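Local coordinates for cell envelope-related transcriptional attenuator domain-containing protein (Streptococcus agalactiae, PDB 3OKZ) that is not functionally established but probably takes part in attaching glycopolymers to the cell wall, as LytR/CpsA/Psr family proteins do, this chain holding its LCP domain, at residues Ser11-Glu16 against Val109-Gln114; Leu47-Pro52 against Lys276-Lys281; Lys53-Thr58 against Leu238-Ser243. All blocks are in the same frame, centred on the assembly; numbering follows the deposited sequence.

How the interactions relate
All three interactions meet on one mixed sheet, in which 111-116, 20-28, 41-51, 56-62 and 241-252 lie in that order. Interaction 1 ties the N-terminal lead-in to strand 111-116, interaction 2 rests the end of helix 264-277 on strand 41-51, and interaction 3 pairs strand 56-62 with 241-252. The centres of interactions 1 and 2 lie about 12 Å apart, and the two touch where Val109 CG1 meets Leu47 CD2 at 4.0 Å. Interactions 2 and 3 have centres about 10 Å apart and share the salt bridge of Lys53 NZ to Asp279 OD2 (2.6 Å). Interactions 1 and 3, centres about 16 Å apart, do not touch.

Interaction 1: residues Ser11-Glu16 against Val109-Gln114; sequences SHAIEE and VDYFMQ
The hydroxyl of Ser11 donates to the carboxylate of Asp110, OG to OD2 at 3.1 Å, and reaches it from well above the carboxylate plane, 62° out of it. Ser11 can do this because OG stands anti to its backbone N (chi1 -180°), which swings it across to the start of strand 111-116. The other oxygen of Asp110, OD1, accepts the backbone N-H of Ser21, so the two branches of one carboxylate join the lead-in loop and the neighbouring strand 20-28.

The second anchor is Tyr111, whose hydroxyl sits beside the turn of residues 13-15. Ile14 N donates to Tyr111 OH at 3.3 Å with an angle of 158° at the hydrogen. Ala13 N lies almost as near, yet its angle is poor, and the phenol therefore takes one backbone donor from this turn. Below the hydroxyl the ring is packed from two directions. Ile14 lays CD1 over one face, toward the rim, while Ile14 CG1 comes 3.9 Å from Tyr111 CE1. Ala13 instead brings CB to the edge of the Tyr111 ring, near its plane, 4.2 Å from CE1. Phe20 meets the same phenol with its ring plane about perpendicular.

The turn is also braced from within: His12 ND1 donates to Glu15 OE1 at 3.0 Å, with the acceptor in the plane of the imidazole. The Glu15 chain is bent at its second torsion, which curls its carboxylate back toward His12.

Strand 111-116 runs parallel to strand 20-28 in the central mixed sheet. The arrangement is that of an N-terminal segment fastened over one end of such a sheet by a carboxylate and a phenol, next to the strand that it enters in this LCP-family domain.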
loop_
_atom_site.group_PDB
_atom_site.type_symbol
_atom_site.label_atom_id
_atom_site.label_comp_id
_atom_site.label_asym_id
_atom_site.label_seq_id
_atom_site.Cartn_x
_atom_site.Cartn_y
_atom_site.Cartn_z
ATOM N N SER A 11 -4.454 -1.137 -19.591
ATOM C CA SER A 11 -5.474 -0.179 -19.175
ATOM C C SER A 11 -5.135 1.152 -19.821
ATOM O O SER A 11 -3.963 1.476 -19.993
ATOM C CB SER A 11 -5.480 -0.021 -17.651
ATOM O OG SER A 11 -6.474 0.899 -17.229
ATOM N N HIS A 12 -6.155 1.924 -20.176
ATOM C CA HIS A 12 -5.923 3.211 -20.815
ATOM C C HIS A 12 -6.533 4.357 -20.028
ATOM O O HIS A 12 -6.624 5.475 -20.525
ATOM C CB HIS A 12 -6.494 3.196 -22.237
ATOM C CG HIS A 12 -5.919 2.119 -23.103
ATOM N ND1 HIS A 12 -4.579 2.054 -23.419
ATOM C CD2 HIS A 12 -6.498 1.051 -23.702
ATOM C CE1 HIS A 12 -4.355 0.993 -24.172
ATOM N NE2 HIS A 12 -5.503 0.366 -24.359
ATOM N N ALA A 13 -6.933 4.070 -18.796
ATOM C CA ALA A 13 -7.561 5.052 -17.918
ATOM C C ALA A 13 -6.887 6.419 -17.886
ATOM O O ALA A 13 -7.552 7.447 -17.814
ATOM C CB ALA A 13 -7.650 4.487 -16.509
ATOM N N ILE A 14 -5.567 6.438 -17.932
ATOM C CA ILE A 14 -4.856 7.704 -17.889
ATOM C C ILE A 14 -4.848 8.391 -19.244
ATOM O O ILE A 14 -4.877 9.620 -19.321
ATOM C CB ILE A 14 -3.410 7.503 -17.387
ATOM C CG1 ILE A 14 -3.436 7.190 -15.885
ATOM C CG2 ILE A 14 -2.574 8.740 -17.678
ATOM C CD1 ILE A 14 -2.082 7.078 -15.249
ATOM N N GLU A 15 -4.810 7.596 -20.310
ATOM C CA GLU A 15 -4.808 8.140 -21.664
ATOM C C GLU A 15 -6.181 8.686 -22.006
ATOM O O GLU A 15 -6.357 9.349 -23.025
ATOM C CB GLU A 15 -4.427 7.061 -22.678
ATOM C CG GLU A 15 -3.070 6.446 -22.420
ATOM C CD GLU A 15 -3.119 5.382 -21.354
ATOM O OE1 GLU A 15 -3.307 4.207 -21.727
ATOM O OE2 GLU A 15 -2.980 5.713 -20.154
ATOM N N GLU A 16 -7.149 8.416 -21.138
ATOM C CA GLU A 16 -8.517 8.859 -21.353
ATOM C C GLU A 16 -9.034 9.647 -20.159
ATOM O O GLU A 16 -10.235 9.845 -20.017
ATOM C CB GLU A 16 -9.398 7.640 -21.596
ATOM C CG GLU A 16 -8.751 6.659 -22.555
ATOM C CD GLU A 16 -9.512 5.367 -22.687
ATOM O OE1 GLU A 16 -9.047 4.494 -23.449
ATOM O OE2 GLU A 16 -10.567 5.221 -22.037
ATOM N N VAL A 109 -7.299 -3.922 -10.845
ATOM C CA VAL A 109 -6.459 -2.797 -10.440
ATOM C C VAL A 109 -5.698 -2.178 -11.616
ATOM O O VAL A 109 -4.650 -2.675 -12.014
ATOM C CB VAL A 109 -5.439 -3.255 -9.370
ATOM C CG1 VAL A 109 -4.638 -2.073 -8.870
ATOM C CG2 VAL A 109 -6.161 -3.938 -8.232
ATOM N N ASP A 110 -6.223 -1.086 -12.149
ATOM C CA ASP A 110 -5.616 -0.379 -13.275
ATOM C C ASP A 110 -4.085 -0.404 -13.353
ATOM O O ASP A 110 -3.503 -0.944 -14.297
ATOM C CB ASP A 110 -6.105 1.070 -13.266
ATOM C CG ASP A 110 -7.537 1.198 -13.721
ATOM O OD1 ASP A 110 -8.236 2.117 -13.258
ATOM O OD2 ASP A 110 -7.962 0.378 -14.555
ATOM N N TYR A 111 -3.431 0.185 -12.363
ATOM C CA TYR A 111 -1.979 0.231 -12.375
ATOM C C TYR A 111 -1.336 -0.394 -11.148
ATOM O O TYR A 111 -1.991 -1.054 -10.348
ATOM C CB TYR A 111 -1.507 1.681 -12.552
ATOM C CG TYR A 111 -2.097 2.316 -13.782
ATOM C CD1 TYR A 111 -3.304 3.007 -13.723
ATOM C CD2 TYR A 111 -1.502 2.130 -15.031
ATOM C CE1 TYR A 111 -3.913 3.490 -14.882
ATOM C CE2 TYR A 111 -2.104 2.606 -16.196
ATOM C CZ TYR A 111 -3.310 3.279 -16.116
ATOM O OH TYR A 111 -3.928 3.692 -17.274
ATOM N N PHE A 112 -0.039 -0.175 -11.005
ATOM C CA PHE A 112 0.702 -0.746 -9.906
ATOM C C PHE A 112 2.039 -0.036 -9.782
ATOM O O PHE A 112 2.726 0.221 -10.775
ATOM C CB PHE A 112 0.921 -2.232 -10.190
ATOM C CG PHE A 112 2.149 -2.798 -9.562
ATOM C CD1 PHE A 112 2.117 -3.296 -8.257
ATOM C CD2 PHE A 112 3.351 -2.815 -10.268
ATOM C CE1 PHE A 112 3.265 -3.802 -7.654
ATOM C CE2 PHE A 112 4.512 -3.318 -9.679
ATOM C CZ PHE A 112 4.467 -3.813 -8.364
HETATM N N MSE A 113 2.411 0.284 -8.553
HETATM C CA MSE A 113 3.680 0.947 -8.338
HETATM C C MSE A 113 4.387 0.385 -7.116
HETATM O O MSE A 113 3.778 0.162 -6.057
HETATM C CB MSE A 113 3.469 2.447 -8.171
HETATM C CG MSE A 113 4.753 3.206 -7.903
HETATM SE SE MSE A 113 4.494 5.095 -7.708
HETATM C CE MSE A 113 4.827 5.644 -9.513
ATOM N N GLN A 114 5.678 0.134 -7.272
ATOM C CA GLN A 114 6.456 -0.378 -6.158
ATOM C C GLN A 114 7.717 0.439 -6.001
ATOM O O GLN A 114 8.343 0.822 -6.990
ATOM C CB GLN A 114 6.781 -1.861 -6.358
ATOM C CG GLN A 114 7.720 -2.201 -7.503
ATOM C CD GLN A 114 7.728 -3.698 -7.773
ATOM O OE1 GLN A 114 7.451 -4.505 -6.884
ATOM N NE2 GLN A 114 8.051 -4.074 -8.999
#

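Interaction 2: residues Leu47-Pro52 against Lys276-Lys281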
loop_
_atom_site.group_PDB
_atom_site.type_symbol
_atom_site.label_atom_id
_atom_site.label_comp_id
_atom_site.label_asym_id
_atom_site.label_seq_id
_atom_site.Cartn_x
_atom_site.Cartn_y
_atom_site.Cartn_z
ATOM N N LEU A 47 -4.151 0.424 -1.694
ATOM C CA LEU A 47 -4.916 0.490 -2.929
ATOM C C LEU A 47 -5.344 1.949 -3.040
ATOM O O LEU A 47 -6.034 2.471 -2.162
ATOM C CB LEU A 47 -6.130 -0.444 -2.854
ATOM C CG LEU A 47 -6.895 -0.796 -4.141
ATOM C CD1 LEU A 47 -7.886 0.314 -4.508
ATOM C CD2 LEU A 47 -5.900 -1.049 -5.266
ATOM N N VAL A 48 -4.907 2.614 -4.104
ATOM C CA VAL A 48 -5.222 4.026 -4.283
ATOM C C VAL A 48 -6.221 4.280 -5.400
ATOM O O VAL A 48 -6.122 3.690 -6.480
ATOM C CB VAL A 48 -3.949 4.842 -4.619
ATOM C CG1 VAL A 48 -4.192 6.321 -4.349
ATOM C CG2 VAL A 48 -2.756 4.318 -3.823
ATOM N N THR A 49 -7.179 5.164 -5.133
ATOM C CA THR A 49 -8.177 5.542 -6.129
ATOM C C THR A 49 -7.965 7.012 -6.419
ATOM O O THR A 49 -7.654 7.781 -5.505
ATOM C CB THR A 49 -9.611 5.423 -5.617
ATOM O OG1 THR A 49 -9.798 6.346 -4.542
ATOM C CG2 THR A 49 -9.905 4.030 -5.147
ATOM N N ILE A 50 -8.129 7.386 -7.688
ATOM C CA ILE A 50 -8.001 8.777 -8.143
ATOM C C ILE A 50 -9.104 8.998 -9.167
ATOM O O ILE A 50 -9.186 8.274 -10.167
ATOM C CB ILE A 50 -6.645 9.065 -8.844
ATOM C CG1 ILE A 50 -5.476 8.669 -7.942
ATOM C CG2 ILE A 50 -6.546 10.546 -9.182
ATOM C CD1 ILE A 50 -4.535 7.668 -8.583
ATOM N N ASN A 51 -9.964 9.978 -8.908
ATOM C CA ASN A 51 -11.066 10.278 -9.817
ATOM C C ASN A 51 -10.962 11.727 -10.257
ATOM O O ASN A 51 -11.364 12.640 -9.530
ATOM C CB ASN A 51 -12.403 10.054 -9.127
ATOM C CG ASN A 51 -13.562 10.156 -10.083
ATOM O OD1 ASN A 51 -13.694 11.136 -10.810
ATOM N ND2 ASN A 51 -14.413 9.141 -10.088
ATOM N N PRO A 52 -10.431 11.958 -11.466
ATOM C CA PRO A 52 -10.260 13.308 -12.011
ATOM C C PRO A 52 -11.573 14.078 -12.076
ATOM O O PRO A 52 -11.607 15.306 -11.950
ATOM C CB PRO A 52 -9.670 13.037 -13.389
ATOM C CG PRO A 52 -10.322 11.743 -13.773
ATOM C CD PRO A 52 -10.184 10.939 -12.503
ATOM N N LYS A 276 -17.319 2.437 -6.095
ATOM C CA LYS A 276 -17.997 3.693 -6.380
ATOM C C LYS A 276 -16.981 4.732 -6.858
ATOM O O LYS A 276 -17.297 5.578 -7.692
ATOM C CB LYS A 276 -18.715 4.223 -5.140
ATOM C CG LYS A 276 -19.371 5.586 -5.362
ATOM C CD LYS A 276 -19.845 6.240 -4.063
ATOM C CE LYS A 276 -20.918 5.418 -3.356
ATOM N NZ LYS A 276 -21.395 6.065 -2.099
ATOM N N GLU A 277 -15.759 4.661 -6.330
ATOM C CA GLU A 277 -14.695 5.599 -6.698
ATOM C C GLU A 277 -14.232 5.427 -8.137
ATOM O O GLU A 277 -13.988 6.414 -8.836
ATOM C CB GLU A 277 -13.480 5.427 -5.782
ATOM C CG GLU A 277 -13.736 5.785 -4.345
ATOM C CD GLU A 277 -14.375 7.143 -4.209
ATOM O OE1 GLU A 277 -13.974 8.060 -4.962
ATOM O OE2 GLU A 277 -15.269 7.298 -3.349
ATOM N N LEU A 278 -14.089 4.179 -8.574
ATOM C CA LEU A 278 -13.632 3.924 -9.935
ATOM C C LEU A 278 -14.784 3.870 -10.932
ATOM O O LEU A 278 -14.600 3.443 -12.080
ATOM C CB LEU A 278 -12.836 2.615 -10.008
ATOM C CG LEU A 278 -11.513 2.462 -9.248
ATOM C CD1 LEU A 278 -10.909 3.837 -8.940
ATOM C CD2 LEU A 278 -11.751 1.683 -7.974
ATOM N N ASP A 279 -15.963 4.321 -10.502
ATOM C CA ASP A 279 -17.141 4.306 -11.367
ATOM C C ASP A 279 -17.418 2.873 -11.821
ATOM O O ASP A 279 -17.498 2.587 -13.022
ATOM C CB ASP A 279 -16.943 5.199 -12.604
ATOM C CG ASP A 279 -17.229 6.675 -12.330
ATOM O OD1 ASP A 279 -17.965 6.983 -11.368
ATOM O OD2 ASP A 279 -16.731 7.531 -13.096
ATOM N N LYS A 280 -17.535 1.973 -10.850
ATOM C CA LYS A 280 -17.828 0.569 -11.123
ATOM C C LYS A 280 -19.108 0.199 -10.393
ATOM O O LYS A 280 -19.431 0.770 -9.359
ATOM C CB LYS A 280 -16.693 -0.325 -10.636
ATOM C CG LYS A 280 -15.429 -0.205 -11.450
ATOM C CD LYS A 280 -14.259 -0.870 -10.739
ATOM C CE LYS A 280 -13.015 -0.843 -11.596
ATOM N NZ LYS A 280 -13.180 -1.683 -12.804
ATOM N N LYS A 281 -19.848 -0.749 -10.944
ATOM C CA LYS A 281 -21.081 -1.171 -10.311
ATOM C C LYS A 281 -20.708 -1.877 -9.014
ATOM O O LYS A 281 -19.660 -2.520 -8.931
ATOM C CB LYS A 281 -21.854 -2.115 -11.240
ATOM C CG LYS A 281 -22.425 -1.442 -12.486
ATOM C CD LYS A 281 -23.430 -2.354 -13.158
ATOM C CE LYS A 281 -24.191 -1.648 -14.263
ATOM N NZ LYS A 281 -25.191 -2.565 -14.894
#
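Thr49 crosses both Glu277 and Leu278 at about a right angle, the central packing of a helix end against a strand of the mixed sheet in this LCP-family domain. Helix 264-277 closes here in a Schellman motif, with Asp279 as its positive-phi residue, and strand 41-51 runs past the place where it ends.

Two hydrocarbon surfaces meet on Thr49. Its CB lies 3.9 Å from Glu277 CB, and the same carbon is equally near Leu278 CD1. The methyl CG2 of Thr49 touches both neighbours as well, so the threonine sits with its carbon side against the helix end, on Glu277 and the following Leu278. Its OG1, held between the backbone N and the carbonyl carbon, pairs with Thr58 OG1 of the adjoining strand, although that separation is too short to be taken at face value. The Glu277 chain is bent at chi2, and its carboxylate forms a long, weak ion pair with Lys56 NZ through OE2. Leu278 also packs on Ser21 of strand 20-28 and on Ile107.

Two residues further along the strand, Asn51 supplies the polar tie. With CG anti to the backbone N (chi1 -172°), its amide is carried toward the helix terminus. Asn51 ND2 donates to the carbonyl oxygen of Glu277 at 3.0 Å with an angle of 160° at the hydrogen, and that oxygen lies close to the amide plane. A side-chain donor thus serves a carbonyl of the last helical residue. Asn51 OD1 accepts the N-H of Thr54, which fixes the rotation of the amide from both ends.

Asp279 crosses that amide with the two planes perpendicular, and its OD2, 4.1 Å from Asn51 ND2, is bound in salt bridges to Lys53 NZ and Lys18 NZ.

Interaction 3: residues Lys53-Thr58 against Leu238-Ser243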
loop_
_atom_site.group_PDB
_atom_site.type_symbol
_atom_site.label_atom_id
_atom_site.label_comp_id
_atom_site.label_asym_id
_atom_site.label_seq_id
_atom_site.Cartn_x
_atom_site.Cartn_y
_atom_site.Cartn_z
ATOM N N LYS A 53 -12.649 13.325 -12.259
ATOM C CA LYS A 53 -13.994 13.868 -12.367
ATOM C C LYS A 53 -14.480 14.443 -11.034
ATOM O O LYS A 53 -14.584 15.661 -10.882
ATOM C CB LYS A 53 -14.926 12.751 -12.856
ATOM C CG LYS A 53 -16.234 13.189 -13.469
ATOM C CD LYS A 53 -16.969 11.994 -14.062
ATOM C CE LYS A 53 -17.272 10.936 -13.007
ATOM N NZ LYS A 53 -18.014 9.773 -13.567
ATOM N N THR A 54 -14.762 13.564 -10.071
ATOM C CA THR A 54 -15.245 13.973 -8.752
ATOM C C THR A 54 -14.181 14.742 -7.990
ATOM O O THR A 54 -14.437 15.245 -6.887
ATOM C CB THR A 54 -15.627 12.776 -7.893
ATOM O OG1 THR A 54 -14.433 12.097 -7.467
ATOM C CG2 THR A 54 -16.511 11.824 -8.681
ATOM N N ASN A 55 -12.981 14.796 -8.567
ATOM C CA ASN A 55 -11.861 15.518 -7.971
ATOM C C ASN A 55 -11.555 15.025 -6.550
ATOM O O ASN A 55 -11.572 15.803 -5.595
ATOM C CB ASN A 55 -12.197 17.009 -7.947
ATOM C CG ASN A 55 -10.975 17.874 -7.890
ATOM O OD1 ASN A 55 -10.121 17.809 -8.770
ATOM N ND2 ASN A 55 -10.881 18.700 -6.857
ATOM N N LYS A 56 -11.269 13.734 -6.409
ATOM C CA LYS A 56 -10.997 13.180 -5.092
ATOM C C LYS A 56 -10.075 11.969 -5.135
ATOM O O LYS A 56 -9.911 11.327 -6.173
ATOM C CB LYS A 56 -12.321 12.804 -4.421
ATOM C CG LYS A 56 -12.190 12.255 -2.996
ATOM C CD LYS A 56 -13.567 12.046 -2.340
ATOM C CE LYS A 56 -14.464 11.110 -3.156
ATOM N NZ LYS A 56 -15.827 10.926 -2.571
ATOM N N THR A 57 -9.476 11.663 -3.990
ATOM C CA THR A 57 -8.574 10.526 -3.875
ATOM C C THR A 57 -8.778 9.791 -2.556
ATOM O O THR A 57 -9.034 10.408 -1.523
ATOM C CB THR A 57 -7.106 10.980 -3.962
ATOM O OG1 THR A 57 -6.820 11.393 -5.301
ATOM C CG2 THR A 57 -6.163 9.854 -3.563
ATOM N N THR A 58 -8.669 8.467 -2.598
ATOM C CA THR A 58 -8.817 7.664 -1.392
ATOM C C THR A 58 -7.686 6.657 -1.306
ATOM O O THR A 58 -7.227 6.137 -2.325
ATOM C CB THR A 58 -10.127 6.871 -1.388
ATOM O OG1 THR A 58 -10.006 5.745 -2.272
ATOM C CG2 THR A 58 -11.289 7.764 -1.831
ATOM N N LEU A 238 -5.275 14.971 -6.314
ATOM C CA LEU A 238 -4.423 14.640 -5.184
ATOM C C LEU A 238 -4.557 15.669 -4.057
ATOM O O LEU A 238 -4.024 15.483 -2.966
ATOM C CB LEU A 238 -2.975 14.544 -5.666
ATOM C CG LEU A 238 -2.812 13.661 -6.914
ATOM C CD1 LEU A 238 -1.361 13.656 -7.380
ATOM C CD2 LEU A 238 -3.289 12.247 -6.608
ATOM N N GLU A 239 -5.298 16.738 -4.321
ATOM C CA GLU A 239 -5.490 17.817 -3.356
ATOM C C GLU A 239 -6.351 17.430 -2.158
ATOM O O GLU A 239 -6.370 18.140 -1.152
ATOM C CB GLU A 239 -6.123 19.024 -4.056
ATOM C CG GLU A 239 -5.471 20.376 -3.771
ATOM C CD GLU A 239 -4.147 20.563 -4.494
ATOM O OE1 GLU A 239 -3.722 21.727 -4.664
ATOM O OE2 GLU A 239 -3.526 19.553 -4.888
ATOM N N HIS A 240 -7.080 16.323 -2.274
ATOM C CA HIS A 240 -7.946 15.857 -1.187
ATOM C C HIS A 240 -7.906 14.338 -1.046
ATOM O O HIS A 240 -8.423 13.615 -1.903
ATOM C CB HIS A 240 -9.384 16.298 -1.436
ATOM C CG HIS A 240 -9.505 17.713 -1.895
ATOM N ND1 HIS A 240 -9.388 18.075 -3.219
ATOM C CD2 HIS A 240 -9.688 18.861 -1.204
ATOM C CE1 HIS A 240 -9.492 19.388 -3.324
ATOM N NE2 HIS A 240 -9.673 19.889 -2.116
ATOM N N ILE A 241 -7.317 13.859 0.050
ATOM C CA ILE A 241 -7.181 12.427 0.279
ATOM C C ILE A 241 -7.943 11.902 1.495
ATOM O O ILE A 241 -7.767 12.398 2.609
ATOM C CB ILE A 241 -5.699 12.029 0.497
ATOM C CG1 ILE A 241 -4.766 12.882 -0.363
ATOM C CG2 ILE A 241 -5.508 10.563 0.160
ATOM C CD1 ILE A 241 -4.848 12.600 -1.832
ATOM N N LYS A 242 -8.777 10.888 1.279
ATOM C CA LYS A 242 -9.515 10.256 2.366
ATOM C C LYS A 242 -8.829 8.913 2.558
ATOM O O LYS A 242 -8.804 8.101 1.640
ATOM C CB LYS A 242 -10.978 10.022 1.986
ATOM C CG LYS A 242 -11.917 11.211 2.174
ATOM C CD LYS A 242 -13.317 10.864 1.631
ATOM C CE LYS A 242 -14.352 11.962 1.873
ATOM N NZ LYS A 242 -14.721 12.090 3.316
ATOM N N SER A 243 -8.270 8.687 3.745
ATOM C CA SER A 243 -7.560 7.444 4.061
ATOM C C SER A 243 -8.389 6.432 4.856
ATOM O O SER A 243 -9.094 6.786 5.806
ATOM C CB SER A 243 -6.290 7.763 4.843
ATOM O OG SER A 243 -5.552 8.778 4.189
#
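Thr57 and Ile241 pair as neighbours in two parallel strands, 56-58 and 241-243, whose axes approach to 4.6 Å at an angle of 22°. The backbone hydrogen bonds set the register. Thr57 N donates to His240 O at 3.0 Å, and Lys242 N returns a bond to Thr57 O at 2.9 Å, so the N-H and the C=O of Thr57 are bound by the residues before and after Ile241, as in a parallel pair. Two CA-H...O contacts accompany them, Ile241 CA to Thr57 O at 3.3 Å and Thr58 CA to Lys242 O at 3.1 Å.

Apolar contacts lie on the face that Thr57 and Ile241 share. Their side chains run side by side and point the same way. CD1 of Ile241 lies against CB and CG2 of Thr57. Thr57 CG2 stands anti to the backbone N and OG1 beside it (chi1 -71°), which turns the methyl toward the isoleucine, while OG1 donates a weak hydrogen bond to the carbonyl oxygen of Ser237. Leu238 CD2 comes up to that hydroxyl from the 3-10 turn before the strand.

On the face of Thr58 and Lys242, Lys56 and Lys242 meet through their aliphatic parts. The two chains cross obliquely, Lys56 CD to Lys242 CD at 4.2 Å, and Lys56 NZ stays 6.1 Å from Lys242 NZ.

A separate polar contact precedes the strands: Asn55 ND2 approaches the His240 ring obliquely, 3.9 Å from His240 CE1, the amide and ring planes 62° apart. Asn55 and Lys56 both face Asn51, forming a G1 beta bulge at the start of strand 56-62.

The chemistry is thus mostly backbone: the parallel register rests on amides and carbonyls, Thr57 and Ile241 add a small apolar contact on one face, and the lysines touch through carbon while their charged ends stand apart, which would probably limit repulsion.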